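Local coordinates for protein Phikz039 (Pseudomonas phage phikz, PDB 3ZBQ) that is a phage-encoded member of the tubulin and FtsZ superfamily, modelled here with guanosine-5'-diphosphate in its nucleotide pocket, at residues V5-Y10 against G95-V100; I9-G14 against E28-I33; T150-S155 against P218-Q223. All blocks are in the same frame, centred on the assembly; numbering follows the deposited sequence.

Contact 1: residues V5-Y10 against G95-V100; sequences VKTRIY and GDTNIV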
loop_
_atom_site.group_PDB
_atom_site.type_symbol
_atom_site.label_atom_id
_atom_site.label_comp_id
_atom_site.label_asym_id
_atom_site.label_seq_id
_atom_site.Cartn_x
_atom_site.Cartn_y
_atom_site.Cartn_z
ATOM N N VAL A 5 -1.031 -3.712 -20.475
ATOM C CA VAL A 5 -0.474 -2.378 -20.284
ATOM C C VAL A 5 0.872 -2.509 -19.570
ATOM O O VAL A 5 1.125 -3.519 -18.912
ATOM C CB VAL A 5 -1.430 -1.468 -19.487
ATOM C CG1 VAL A 5 -2.717 -1.242 -20.272
ATOM C CG2 VAL A 5 -1.738 -2.071 -18.118
ATOM N N LYS A 6 1.740 -1.510 -19.722
ATOM C CA LYS A 6 3.043 -1.537 -19.064
ATOM C C LYS A 6 2.914 -1.488 -17.542
ATOM O O LYS A 6 3.560 -2.253 -16.824
ATOM C CB LYS A 6 3.926 -0.394 -19.562
ATOM C CG LYS A 6 4.243 -0.485 -21.056
ATOM C CD LYS A 6 5.055 0.707 -21.525
ATOM C CE LYS A 6 5.328 0.612 -23.022
ATOM N NZ LYS A 6 6.294 1.664 -23.457
ATOM N N THR A 7 2.066 -0.590 -17.054
ATOM C CA THR A 7 1.856 -0.456 -15.624
ATOM C C THR A 7 0.378 -0.197 -15.354
ATOM O O THR A 7 -0.182 0.773 -15.870
ATOM C CB THR A 7 2.662 0.727 -15.046
ATOM O OG1 THR A 7 4.063 0.540 -15.304
ATOM C CG2 THR A 7 2.428 0.846 -13.550
ATOM N N ARG A 8 -0.253 -1.078 -14.577
ATOM C CA ARG A 8 -1.611 -0.836 -14.088
ATOM C C ARG A 8 -1.518 -0.323 -12.661
ATOM O O ARG A 8 -0.835 -0.917 -11.817
ATOM C CB ARG A 8 -2.453 -2.126 -14.113
ATOM C CG ARG A 8 -3.934 -1.951 -13.696
ATOM C CD ARG A 8 -4.781 -1.342 -14.817
ATOM N NE ARG A 8 -4.911 -2.251 -15.956
ATOM C CZ ARG A 8 -5.344 -1.889 -17.160
ATOM N NH1 ARG A 8 -5.687 -0.634 -17.389
ATOM N NH2 ARG A 8 -5.418 -2.784 -18.143
ATOM N N ILE A 9 -2.202 0.775 -12.374
ATOM C CA ILE A 9 -2.239 1.261 -11.007
ATOM C C ILE A 9 -3.648 1.084 -10.458
ATOM O O ILE A 9 -4.618 1.496 -11.095
ATOM C CB ILE A 9 -1.820 2.732 -10.921
ATOM C CG1 ILE A 9 -0.480 2.946 -11.653
ATOM C CG2 ILE A 9 -1.741 3.155 -9.469
ATOM C CD1 ILE A 9 0.072 4.387 -11.559
ATOM N N TYR A 10 -3.746 0.436 -9.299
ATOM C CA TYR A 10 -5.029 0.200 -8.634
ATOM C C TYR A 10 -5.132 1.104 -7.414
ATOM O O TYR A 10 -4.409 0.903 -6.422
ATOM C CB TYR A 10 -5.136 -1.264 -8.175
ATOM C CG TYR A 10 -5.044 -2.303 -9.280
ATOM C CD1 TYR A 10 -3.812 -2.740 -9.748
ATOM C CD2 TYR A 10 -6.190 -2.872 -9.820
ATOM C CE1 TYR A 10 -3.725 -3.707 -10.747
ATOM C CE2 TYR A 10 -6.114 -3.832 -10.817
ATOM C CZ TYR A 10 -4.880 -4.244 -11.274
ATOM O OH TYR A 10 -4.812 -5.194 -12.270
ATOM N N GLY A 95 -1.100 -5.344 -15.395
ATOM C CA GLY A 95 -0.104 -4.862 -16.336
ATOM C C GLY A 95 1.194 -5.647 -16.216
ATOM O O GLY A 95 1.307 -6.538 -15.362
ATOM N N ASP A 96 2.177 -5.330 -17.058
ATOM C CA ASP A 96 3.506 -5.922 -16.915
ATOM C C ASP A 96 4.073 -5.627 -15.524
ATOM O O ASP A 96 4.787 -6.447 -14.950
ATOM C CB ASP A 96 4.465 -5.404 -17.999
ATOM C CG ASP A 96 4.146 -5.951 -19.384
ATOM O OD1 ASP A 96 3.694 -7.116 -19.487
ATOM O OD2 ASP A 96 4.364 -5.213 -20.370
ATOM N N THR A 97 3.718 -4.459 -14.986
ATOM C CA THR A 97 3.989 -4.106 -13.597
ATOM C C THR A 97 2.691 -3.585 -13.002
ATOM O O THR A 97 1.801 -3.154 -13.736
ATOM C CB THR A 97 5.071 -3.021 -13.476
ATOM O OG1 THR A 97 4.718 -1.899 -14.302
ATOM C CG2 THR A 97 6.427 -3.572 -13.915
ATOM N N ASN A 98 2.571 -3.641 -11.680
ATOM C CA ASN A 98 1.319 -3.266 -11.031
ATOM C C ASN A 98 1.586 -2.522 -9.745
ATOM O O ASN A 98 2.428 -2.937 -8.940
ATOM C CB ASN A 98 0.477 -4.509 -10.748
ATOM C CG ASN A 98 0.139 -5.264 -12.007
ATOM O OD1 ASN A 98 -0.863 -4.961 -12.658
ATOM N ND2 ASN A 98 1.015 -6.207 -12.405
ATOM N N ILE A 99 0.871 -1.419 -9.548
ATOM C CA ILE A 99 1.050 -0.616 -8.357
ATOM C C ILE A 99 -0.312 -0.519 -7.693
ATOM O O ILE A 99 -1.290 -0.193 -8.345
ATOM C CB ILE A 99 1.583 0.799 -8.684
ATOM C CG1 ILE A 99 2.868 0.702 -9.518
ATOM C CG2 ILE A 99 1.848 1.583 -7.400
ATOM C CD1 ILE A 99 3.478 2.040 -9.892
ATOM N N VAL A 100 -0.369 -0.870 -6.417
ATOM C CA VAL A 100 -1.619 -0.835 -5.658
ATOM C C VAL A 100 -1.481 0.157 -4.499
ATOM O O VAL A 100 -0.536 0.065 -3.705
ATOM C CB VAL A 100 -1.968 -2.246 -5.115
ATOM C CG1 VAL A 100 -3.383 -2.273 -4.527
ATOM C CG2 VAL A 100 -1.854 -3.288 -6.214
#

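Contact 2: residues I9-G14 against E28-I33; sequences IYFCGG and EDVCYI. With GDP (guanosine-5'-diphosphate), chain B.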
loop_
_atom_site.group_PDB
_atom_site.type_symbol
_atom_site.label_atom_id
_atom_site.label_comp_id
_atom_site.label_asym_id
_atom_site.label_seq_id
_atom_site.Cartn_x
_atom_site.Cartn_y
_atom_site.Cartn_z
ATOM N N ILE A 9 -2.202 0.775 -12.374
ATOM C CA ILE A 9 -2.239 1.261 -11.007
ATOM C C ILE A 9 -3.648 1.084 -10.458
ATOM O O ILE A 9 -4.618 1.496 -11.095
ATOM C CB ILE A 9 -1.820 2.732 -10.921
ATOM C CG1 ILE A 9 -0.480 2.946 -11.653
ATOM C CG2 ILE A 9 -1.741 3.155 -9.469
ATOM C CD1 ILE A 9 0.072 4.387 -11.559
ATOM N N TYR A 10 -3.746 0.436 -9.299
ATOM C CA TYR A 10 -5.029 0.200 -8.634
ATOM C C TYR A 10 -5.132 1.104 -7.414
ATOM O O TYR A 10 -4.409 0.903 -6.422
ATOM C CB TYR A 10 -5.136 -1.264 -8.175
ATOM C CG TYR A 10 -5.044 -2.303 -9.280
ATOM C CD1 TYR A 10 -3.812 -2.740 -9.748
ATOM C CD2 TYR A 10 -6.190 -2.872 -9.820
ATOM C CE1 TYR A 10 -3.725 -3.707 -10.747
ATOM C CE2 TYR A 10 -6.114 -3.832 -10.817
ATOM C CZ TYR A 10 -4.880 -4.244 -11.274
ATOM O OH TYR A 10 -4.812 -5.194 -12.270
ATOM N N PHE A 11 -6.039 2.081 -7.472
ATOM C CA PHE A 11 -6.263 3.000 -6.364
ATOM C C PHE A 11 -7.458 2.484 -5.562
ATOM O O PHE A 11 -8.562 2.394 -6.093
ATOM C CB PHE A 11 -6.564 4.412 -6.884
ATOM C CG PHE A 11 -5.372 5.105 -7.506
ATOM C CD1 PHE A 11 -4.290 5.495 -6.720
ATOM C CD2 PHE A 11 -5.339 5.369 -8.872
ATOM C CE1 PHE A 11 -3.190 6.132 -7.290
ATOM C CE2 PHE A 11 -4.243 6.005 -9.451
ATOM C CZ PHE A 11 -3.169 6.385 -8.666
ATOM N N CYS A 12 -7.230 2.135 -4.296
ATOM C CA CYS A 12 -8.234 1.443 -3.495
ATOM C C CYS A 12 -8.607 2.203 -2.230
ATOM O O CYS A 12 -7.734 2.673 -1.485
ATOM C CB CYS A 12 -7.754 0.036 -3.107
ATOM S SG CYS A 12 -7.117 -0.948 -4.474
ATOM N N GLY A 13 -9.907 2.297 -1.981
ATOM C CA GLY A 13 -10.417 2.977 -0.800
ATOM C C GLY A 13 -10.235 4.481 -0.894
ATOM O O GLY A 13 -9.751 4.978 -1.905
ATOM N N GLY A 14 -10.601 5.200 0.164
ATOM C CA GLY A 14 -10.550 6.654 0.159
ATOM C C GLY A 14 -9.181 7.246 -0.124
ATOM O O GLY A 14 -9.035 8.087 -1.012
ATOM N N GLU A 28 -2.062 6.965 -17.680
ATOM C CA GLU A 28 -3.388 6.699 -18.223
ATOM C C GLU A 28 -4.032 5.448 -17.628
ATOM O O GLU A 28 -5.237 5.424 -17.348
ATOM C CB GLU A 28 -3.322 6.589 -19.749
ATOM C CG GLU A 28 -3.035 7.904 -20.456
ATOM C CD GLU A 28 -2.793 7.729 -21.947
ATOM O OE1 GLU A 28 -2.858 6.576 -22.430
ATOM O OE2 GLU A 28 -2.531 8.742 -22.632
ATOM N N ASP A 29 -3.224 4.415 -17.414
ATOM C CA ASP A 29 -3.757 3.095 -17.080
ATOM C C ASP A 29 -3.976 2.920 -15.590
ATOM O O ASP A 29 -3.318 2.109 -14.936
ATOM C CB ASP A 29 -2.828 2.004 -17.617
ATOM C CG ASP A 29 -2.680 2.070 -19.125
ATOM O OD1 ASP A 29 -3.706 2.275 -19.804
ATOM O OD2 ASP A 29 -1.546 1.933 -19.624
ATOM N N VAL A 30 -4.920 3.685 -15.059
ATOM C CA VAL A 30 -5.230 3.630 -13.648
ATOM C C VAL A 30 -6.683 3.204 -13.465
ATOM O O VAL A 30 -7.523 3.370 -14.364
ATOM C CB VAL A 30 -5.024 5.005 -12.963
ATOM C CG1 VAL A 30 -3.618 5.537 -13.192
ATOM C CG2 VAL A 30 -6.047 6.007 -13.463
ATOM N N CYS A 31 -6.983 2.653 -12.297
ATOM C CA CYS A 31 -8.346 2.257 -11.995
ATOM C C CYS A 31 -8.607 2.403 -10.514
ATOM O O CYS A 31 -7.665 2.512 -9.710
ATOM C CB CYS A 31 -8.642 0.836 -12.486
ATOM S SG CYS A 31 -7.688 -0.472 -11.684
ATOM N N TYR A 32 -9.890 2.420 -10.161
ATOM C CA TYR A 32 -10.324 2.757 -8.813
ATOM C C TYR A 32 -11.329 1.743 -8.298
ATOM O O TYR A 32 -12.288 1.404 -8.992
ATOM C CB TYR A 32 -11.019 4.109 -8.813
ATOM C CG TYR A 32 -10.165 5.295 -9.176
ATOM C CD1 TYR A 32 -9.970 5.658 -10.507
ATOM C CD2 TYR A 32 -9.601 6.087 -8.187
ATOM C CE1 TYR A 32 -9.211 6.772 -10.839
ATOM C CE2 TYR A 32 -8.832 7.196 -8.512
ATOM C CZ TYR A 32 -8.648 7.529 -9.835
ATOM O OH TYR A 32 -7.898 8.634 -10.152
ATOM N N ILE A 33 -11.114 1.269 -7.076
ATOM C CA ILE A 33 -12.005 0.295 -6.462
ATOM C C ILE A 33 -12.315 0.730 -5.036
ATOM O O ILE A 33 -11.410 0.981 -4.242
ATOM C CB ILE A 33 -11.388 -1.129 -6.427
ATOM C CG1 ILE A 33 -10.793 -1.517 -7.787
ATOM C CG2 ILE A 33 -12.430 -2.158 -5.997
ATOM C CD1 ILE A 33 -9.357 -1.115 -7.945
HETATM P PB GDP B . -10.897 3.388 3.477
HETATM O O1B GDP B . -11.764 4.099 2.470
HETATM O O2B GDP B . -9.773 2.648 2.779
HETATM O O3B GDP B . -11.697 2.439 4.336
HETATM O O3A GDP B . -10.216 4.431 4.493
HETATM P PA GDP B . -9.519 5.825 4.096
HETATM O O1A GDP B . -10.417 6.854 3.453
HETATM O O2A GDP B . -8.289 5.566 3.251
HETATM O "O5'" GDP B . -9.075 6.375 5.526
HETATM C "C5'" GDP B . -8.272 5.595 6.404
HETATM C "C4'" GDP B . -7.123 6.456 6.924
HETATM O "O4'" GDP B . -6.227 6.749 5.851
HETATM C "C3'" GDP B . -7.555 7.811 7.449
HETATM O "O3'" GDP B . -7.910 7.715 8.838
HETATM C "C2'" GDP B . -6.327 8.661 7.230
HETATM O "O2'" GDP B . -5.400 8.440 8.295
HETATM C "C1'" GDP B . -5.668 8.052 6.013
HETATM N N9 GDP B . -5.971 8.802 4.775
HETATM C C8 GDP B . -7.136 8.863 4.101
HETATM N N7 GDP B . -7.015 9.638 2.996
HETATM C C5 GDP B . -5.739 10.075 2.942
HETATM C C6 GDP B . -4.926 10.928 2.046
HETATM O O6 GDP B . -5.420 11.441 1.009
HETATM N N1 GDP B . -3.635 11.112 2.376
HETATM C C2 GDP B . -3.075 10.569 3.477
HETATM N N2 GDP B . -1.770 10.805 3.763
HETATM N N3 GDP B . -3.758 9.782 4.335
HETATM C C4 GDP B . -5.064 9.513 4.118
#

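Contact 3: residues T150-S155 against P218-Q223; sequences TFEGVS and PVQTVQ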
loop_
_atom_site.group_PDB
_atom_site.type_symbol
_atom_site.label_atom_id
_atom_site.label_comp_id
_atom_site.label_asym_id
_atom_site.label_seq_id
_atom_site.Cartn_x
_atom_site.Cartn_y
_atom_site.Cartn_z
ATOM N N THR A 150 -1.206 -8.480 7.615
ATOM C CA THR A 150 -1.752 -8.904 6.324
ATOM C C THR A 150 -0.646 -9.017 5.259
ATOM O O THR A 150 -0.626 -9.966 4.483
ATOM C CB THR A 150 -2.852 -7.935 5.857
ATOM O OG1 THR A 150 -3.998 -8.062 6.733
ATOM C CG2 THR A 150 -3.265 -8.205 4.411
ATOM N N PHE A 151 0.264 -8.047 5.222
ATOM C CA PHE A 151 1.367 -8.090 4.246
ATOM C C PHE A 151 2.142 -9.389 4.386
ATOM O O PHE A 151 2.583 -9.985 3.401
ATOM C CB PHE A 151 2.332 -6.923 4.457
ATOM C CG PHE A 151 1.688 -5.561 4.369
ATOM C CD1 PHE A 151 0.520 -5.359 3.635
ATOM C CD2 PHE A 151 2.275 -4.474 5.006
ATOM C CE1 PHE A 151 -0.061 -4.096 3.553
ATOM C CE2 PHE A 151 1.701 -3.202 4.929
ATOM C CZ PHE A 151 0.536 -3.013 4.198
ATOM N N GLU A 152 2.327 -9.816 5.626
ATOM C CA GLU A 152 3.063 -11.040 5.910
ATOM C C GLU A 152 2.248 -12.249 5.477
ATOM O O GLU A 152 2.788 -13.197 4.899
ATOM C CB GLU A 152 3.390 -11.114 7.402
ATOM C CG GLU A 152 4.603 -11.969 7.757
ATOM C CD GLU A 152 5.931 -11.226 7.602
ATOM O OE1 GLU A 152 6.115 -10.504 6.599
ATOM O OE2 GLU A 152 6.809 -11.378 8.485
ATOM N N GLY A 153 0.945 -12.202 5.749
ATOM C CA GLY A 153 0.032 -13.264 5.354
ATOM C C GLY A 153 -0.081 -13.394 3.843
ATOM O O GLY A 153 -0.093 -14.505 3.299
ATOM N N VAL A 154 -0.170 -12.258 3.152
ATOM C CA VAL A 154 -0.249 -12.273 1.692
ATOM C C VAL A 154 1.068 -12.780 1.084
ATOM O O VAL A 154 1.057 -13.537 0.109
ATOM C CB VAL A 154 -0.643 -10.885 1.120
ATOM C CG1 VAL A 154 -0.446 -10.843 -0.394
ATOM C CG2 VAL A 154 -2.098 -10.549 1.490
ATOM N N SER A 155 2.197 -12.378 1.670
ATOM C CA SER A 155 3.498 -12.887 1.227
ATOM C C SER A 155 3.505 -14.410 1.305
ATOM O O SER A 155 3.942 -15.103 0.372
ATOM C CB SER A 155 4.630 -12.339 2.105
ATOM O OG SER A 155 4.717 -10.926 2.044
ATOM N N PRO A 218 13.838 -15.390 3.281
ATOM C CA PRO A 218 12.482 -15.730 3.713
ATOM C C PRO A 218 11.466 -15.099 2.775
ATOM O O PRO A 218 11.653 -13.948 2.365
ATOM C CB PRO A 218 12.367 -15.061 5.087
ATOM C CG PRO A 218 13.775 -14.806 5.533
ATOM C CD PRO A 218 14.566 -14.584 4.278
ATOM N N VAL A 219 10.412 -15.831 2.433
ATOM C CA VAL A 219 9.323 -15.248 1.663
ATOM C C VAL A 219 8.419 -14.503 2.641
ATOM O O VAL A 219 7.625 -15.106 3.367
ATOM C CB VAL A 219 8.545 -16.304 0.865
ATOM C CG1 VAL A 219 7.327 -15.677 0.191
ATOM C CG2 VAL A 219 9.463 -16.930 -0.194
ATOM N N GLN A 220 8.574 -13.185 2.671
ATOM C CA GLN A 220 7.937 -12.362 3.695
ATOM C C GLN A 220 7.841 -10.924 3.194
ATOM O O GLN A 220 8.335 -10.613 2.113
ATOM C CB GLN A 220 8.761 -12.411 4.988
ATOM C CG GLN A 220 10.098 -11.722 4.852
ATOM C CD GLN A 220 10.947 -11.790 6.112
ATOM O OE1 GLN A 220 10.580 -12.433 7.091
ATOM N NE2 GLN A 220 12.100 -11.128 6.078
ATOM N N THR A 221 7.214 -10.045 3.972
ATOM C CA THR A 221 7.085 -8.646 3.566
ATOM C C THR A 221 8.463 -8.007 3.434
ATOM O O THR A 221 9.352 -8.225 4.272
ATOM C CB THR A 221 6.253 -7.831 4.569
ATOM O OG1 THR A 221 5.077 -8.568 4.922
ATOM C CG2 THR A 221 5.829 -6.497 3.955
ATOM N N VAL A 222 8.651 -7.240 2.365
ATOM C CA VAL A 222 9.860 -6.465 2.214
ATOM C C VAL A 222 9.505 -5.013 1.949
ATOM O O VAL A 222 8.377 -4.697 1.552
ATOM C CB VAL A 222 10.745 -7.037 1.092
ATOM C CG1 VAL A 222 11.288 -8.392 1.515
ATOM C CG2 VAL A 222 9.939 -7.150 -0.201
ATOM N N GLN A 223 10.450 -4.120 2.211
ATOM C CA GLN A 223 10.173 -2.697 2.066
ATOM C C GLN A 223 10.910 -2.069 0.881
ATOM O O GLN A 223 12.101 -2.324 0.664
ATOM C CB GLN A 223 10.507 -1.963 3.370
ATOM C CG GLN A 223 10.118 -0.505 3.376
ATOM C CD GLN A 223 10.016 0.050 4.777
ATOM O OE1 GLN A 223 10.043 -0.703 5.754
ATOM N NE2 GLN A 223 9.910 1.363 4.888
HETATM O O HOH W 1 5.905 -14.337 5.293
#

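Contact 1: residues V5-Y10 against G95-V100
T7 and T97 face each other across two neighbouring parallel strands, and the backbone sets their register. Strand axes of 7-10 and 97-100 come within 4.6 Å at 16°, and the bridges pair T7 with T97, R8 with N98, I9 with I99 and Y10 with V100. R8 N donates to T97 O, I99 N to R8 O and Y10 N to I99 O, the last at 2.7 Å and 166° at the hydrogen. Ahead of the strands, D96 N donates to V5 O.

Polar side chains extend this pattern. T97 OG1 sits between its own backbone N and carbonyl carbon (chi1 53°), which lets it donate to K6 O at 2.8 Å while T97 N reaches the same oxygen from the opposite face of its plane. T7 OG1 lies 2.7 Å from T97 OG1, the two hydroxyls hydrogen-bonded. On the other face of the sheet, N98 folds back on its own segment: OD1 accepts from G95 N at 2.8 Å and ND2 donates to G95 O, with V126 O as a further partner of ND2. That same OD1 lies in the plane of the Y10 ring, 3.7 Å from CE1 at its edge.

Apolar packing follows the two faces. I9 CG2 meets I99 CB at 4.1 Å, the side chains running alongside and pointing the same way, while Y10 CD1 touches V100 CG2. Y10 OH bonds to F92 O.

Backbone and side-chain donors of T97 together hold K6 O, and N98 ties down G95, consistent with a polar lock at the start of this otherwise buried pair.

Contact 2: residues I9-G14 against E28-I33
The phosphate end of the nucleotide pocket begins where the strand holding F11 and C12, paired with Y32 and I33, runs into G13 and G14. G14 N donates to GDP O1B at 2.8 Å in a nearly straight bond. G13, whose phi is positive, brings its CA to 3.7 Å from GDP O2B, and the two glycines present bare backbone to the phosphates. G13 N is itself tied back to I33 O, lying in that carbonyl's plane, so strand 30-34 fixes the backbone just before G14 N. GDP is also hydrogen-bonded to A107 N, S108 N and G109 N, among others.

Strand 7-12, helix 13-23 and strand 30-34 form a beta-alpha-beta unit of the Rossmann-like nucleotide-binding domain of tubulin relatives. Segments 9-12 and 30-33 run parallel, with F11 N donating to C31 O at 174° and I33 N to F11 O.

Each face carries aromatic side chains: F11 and Y32 on one, Y10 on the other. F11 and Y32 lie alongside each other, planes at 30° and centroids 5.4 Å apart; the rings are slid so far that they barely overlap, and F11 CD2 stands over one Y32 face, offset toward the rim. The edge of the F11 ring at CE2 meets V30 CB at 3.7 Å, while I9 CG2 stands over one F11 face, toward the rim. On the face with Y10, C31 SG, turned between its backbone N and carbonyl carbon (chi1 64°), makes an oblique sulfur-aromatic contact, 3.4 Å from Y10 CD2, and I33 CD1 lies at that ring's edge, 4.1 Å from CD2. F17 meets Y32 edge-to-face.

Contact 3: residues T150-S155 against P218-Q223
E152 reaches from its helix across T221, the two side chains crossing at an angle, and grips it with a single carboxylate oxygen. OE1 accepts from T221 N at 2.9 Å, a nearly straight bond (167°) directed almost down the C-O axis, and from T221 OG1 at 2.8 Å, which arrives on the anti side, 23° out of the carboxylate plane. The two donors come from opposite faces of that plane. CG extends away from the backbone N of E152, and the turn at chi2 (83°) bends the chain so that OE1 meets T221. Alongside, Q220 points the same way as E152, amide and carboxylate planes nearly parallel, and its CB packs 3.6 Å from E152 OE1.

T221 turns CB toward the helix, and CG2 packs 3.6 Å from F151 CB. One turn on, S155 presses CB against the Q220 backbone, 3.7 Å from Q220 CA. Its OG donates to F151 O at 2.7 Å, and is also hydrogen-bonded with M162 N. A water donates to V219 O and, weakly, to E152 O.

The contact thus fastens helix 138-158 to the chain leading into strand 222-227, a strand of the C-terminal domain of phage tubulin-like proteins. I164 of strand 163-168 lies against both F151 and T221, and I285 of helix 284-304 packs on T221.

In the fold
Contacts 1 and 2 share I9 and Y10 on strand 7-12, which runs between strands 97-103 and 30-34; their centres lie about 10 Å apart, and they touch through V5 against D29 and V100 against C12. Contact 3 lies farther off, its centre about 20 Å from that of contact 1 and about 22 Å from that of contact 2, on the opposite side of the chain's centre from contact 2. It follows both along the chain. All three reach one mixed sheet, in which 127-133 and 163-168 separate 97-103 from 222-227. The sheet thereby links the glycines at the GDP phosphates, through its parallel strands, to the entry into the C-terminal region.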